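PDB 5AH1: triacylglycerol lipase from Clostridium botulinum, which hydrolyses ester bonds, those of synthetic polyesters included, and is a zinc-binding lipase of the alpha/beta-hydrolase fold. Local coordinates for residues S126-W129 / D130-C133. Sequence-based numbering, arbitrary orientation. Where two conformers were deposited one is given.
Sequences SSNW and DRAC. With ZN (zinc ion), chain B.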
ATOM      1  N   SER A 126      -4.654  -4.689  -8.981  0.85  8.06           N
ATOM      2  CA  SER A 126      -5.877  -5.405  -8.655  0.85  8.30           C
ATOM      3  C   SER A 126      -6.599  -4.805  -7.449  0.85  7.44           C
ATOM      4  O   SER A 126      -6.063  -3.952  -6.736  0.85  7.28           O
ATOM      5  CB  SER A 126      -5.579  -6.884  -8.455  0.85  9.48           C
ATOM      6  OG  SER A 126      -5.081  -7.429  -9.671  0.85  9.60           O
ATOM      7  N   SER A 127      -7.825  -5.262  -7.204  1.00  7.05           N
ATOM      8  CA  SER A 127      -8.595  -4.773  -6.074  1.00  6.86           C
ATOM      9  C   SER A 127      -7.974  -5.211  -4.746  1.00  6.85           C
ATOM     10  O   SER A 127      -7.178  -6.135  -4.680  1.00  7.08           O
ATOM     11  CB  SER A 127     -10.010  -5.310  -6.133  1.00  6.54           C
ATOM     12  OG  SER A 127      -9.991  -6.716  -5.966  1.00  6.61           O
ATOM     13  N   ASN A 128      -8.371  -4.542  -3.672  1.00  6.80           N
ATOM     14  CA  ASN A 128      -7.921  -4.938  -2.341  1.00  6.45           C
ATOM     15  C   ASN A 128      -8.404  -6.341  -1.968  1.00  6.04           C
ATOM     16  O   ASN A 128      -7.676  -7.089  -1.318  1.00  7.14           O
ATOM     17  CB  ASN A 128      -8.365  -3.899  -1.310  1.00  6.90           C
ATOM     18  CG  ASN A 128      -7.439  -2.710  -1.280  1.00  6.92           C
ATOM     19  OD1 ASN A 128      -6.230  -2.879  -1.069  1.00  7.47           O
ATOM     20  ND2 ASN A 128      -7.976  -1.511  -1.446  1.00  7.82           N
ATOM     21  N   TRP A 129      -9.618  -6.707  -2.357  1.00  6.38           N
ATOM     22  CA  TRP A 129     -10.068  -8.079  -2.135  1.00  6.23           C
ATOM     23  C   TRP A 129      -9.120  -9.062  -2.826  1.00  6.80           C
ATOM     24  O   TRP A 129      -8.623 -10.027  -2.221  1.00  6.66           O
ATOM     25  CB  TRP A 129     -11.475  -8.265  -2.681  1.00  7.42           C
ATOM     26  CG  TRP A 129     -11.990  -9.683  -2.596  1.00  6.59           C
ATOM     27  CD1 TRP A 129     -11.695 -10.725  -3.452  1.00  6.37           C
ATOM     28  CD2 TRP A 129     -12.897 -10.223  -1.616  1.00  6.55           C
ATOM     29  NE1 TRP A 129     -12.360 -11.856  -3.059  1.00  6.62           N
ATOM     30  CE2 TRP A 129     -13.106 -11.576  -1.944  1.00  6.49           C
ATOM     31  CE3 TRP A 129     -13.547  -9.693  -0.482  1.00  7.32           C
ATOM     32  CZ2 TRP A 129     -13.972 -12.393  -1.217  1.00  7.09           C
ATOM     33  CZ3 TRP A 129     -14.388 -10.508   0.234  1.00  8.16           C
ATOM     34  CH2 TRP A 129     -14.585 -11.843  -0.122  1.00  8.11           C
ATOM     35  N   ASP A 130      -8.856  -8.824  -4.112  1.00  6.44           N
ATOM     36  CA  ASP A 130      -8.027  -9.758  -4.864  1.00  6.60           C
ATOM     37  C   ASP A 130      -6.625  -9.813  -4.247  1.00  6.90           C
ATOM     38  O   ASP A 130      -6.048 -10.885  -4.082  1.00  7.31           O
ATOM     39  CB  ASP A 130      -7.931  -9.367  -6.342  1.00  6.78           C
ATOM     40  CG  ASP A 130      -9.252  -9.553  -7.131  1.00  6.85           C
ATOM     41  OD1 ASP A 130     -10.314  -9.895  -6.544  1.00  7.77           O
ATOM     42  OD2 ASP A 130      -9.204  -9.361  -8.371  1.00  8.27           O
ATOM     43  N   ARG A 131      -6.082  -8.647  -3.924  1.00  7.06           N
ATOM     44  CA  ARG A 131      -4.769  -8.570  -3.291  1.00  6.32           C
ATOM     45  C   ARG A 131      -4.708  -9.266  -1.936  1.00  6.25           C
ATOM     46  O   ARG A 131      -3.701  -9.863  -1.601  1.00  7.02           O
ATOM     47  CB  ARG A 131      -4.337  -7.112  -3.206  1.00  6.25           C
ATOM     48  CG  ARG A 131      -3.992  -6.516  -4.599  1.00  7.11           C
ATOM     49  CD  ARG A 131      -3.912  -5.005  -4.568  1.00  6.44           C
ATOM     50  NE  ARG A 131      -3.149  -4.467  -3.438  1.00  6.72           N
ATOM     51  CZ  ARG A 131      -1.971  -3.852  -3.522  1.00  7.26           C
ATOM     52  NH1 ARG A 131      -1.261  -3.816  -4.652  1.00  8.11           N
ATOM     53  NH2 ARG A 131      -1.462  -3.324  -2.421  1.00  7.68           N
ATOM     54  N   ALA A 132      -5.777  -9.179  -1.159  1.00  6.61           N
ATOM     55  CA  ALA A 132      -5.826  -9.874   0.119  1.00  6.87           C
ATOM     56  C   ALA A 132      -5.819 -11.399  -0.058  1.00  6.48           C
ATOM     57  O   ALA A 132      -5.142 -12.107   0.686  1.00  7.10           O
ATOM     58  CB  ALA A 132      -7.021  -9.424   0.934  1.00  7.44           C
ATOM     59  N   CYS A 133      -6.571 -11.897  -1.040  1.00  6.50           N
ATOM     60  CA  CYS A 133      -6.566 -13.319  -1.339  1.00  6.67           C
ATOM     61  C   CYS A 133      -5.189 -13.760  -1.803  1.00  6.50           C
ATOM     62  O   CYS A 133      -4.720 -14.838  -1.452  1.00  7.22           O
ATOM     63  CB  CYS A 133      -7.602 -13.644  -2.417  1.00  6.77           C
ATOM     64  SG  CYS A 133      -9.334 -13.333  -1.927  1.00  7.76           S
TER
HETATM   65 ZN    ZN B1455     -11.802  -9.862  -7.786  1.00  8.88          ZN
HETATM   66  O   HOH W   1      -8.800  -6.939  -9.534  1.00  8.71           O
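S127 caps helix 128-140 on the very residue, D130, that hands a carboxylate oxygen to zinc, so a helix start and a metal site share one turn. S127 OG accepts from D130 N at 3.0 Å, its chi1 of 66° folding the hydroxyl over the opening turn; serine suits the N-cap because its short side chain brings a hydroxyl within reach of D130 N, and that hydroxyl can also hydrogen-bond D302, another zinc ligand. D130 sends OD1 to zinc, 1.9 Å away, and H150, H156 and D302 complete the site. Its other oxygen, OD2, takes a hydrogen bond from a water 2.7 Å away that in turn accepts from S127 N, and Q273 also bonds it, so the carboxylate is fixed in rotation as well as position.

Behind the cap, R131 N bonds S127 O at 2.8 Å, the first of three successive i to i+4 bonds in the helix. Bent at chi3 (46°), R131 lays its aliphatic part along the turn, with CD 3.2 Å from S126 O. Its long chain thereby carries the guanidinium to the carbonyls of G123 and H84, while NE and N128 OD1 both meet T187 of helix 183-197.

One turn on, the C133 thiol approaches the W129 indole obliquely, SG 3.6 Å from NE1, a sulfur-aromatic contact of two polarisable groups; NE1 itself bonds Y146 O. Water and Q273 thus form a second shell that steadies the D130 carboxylate, while the S127 hydroxyl ties the backbone of one zinc ligand to the side chain of another, D302; the neighbouring zinc and helix N-terminus would both be expected to favour the anionic form of D130.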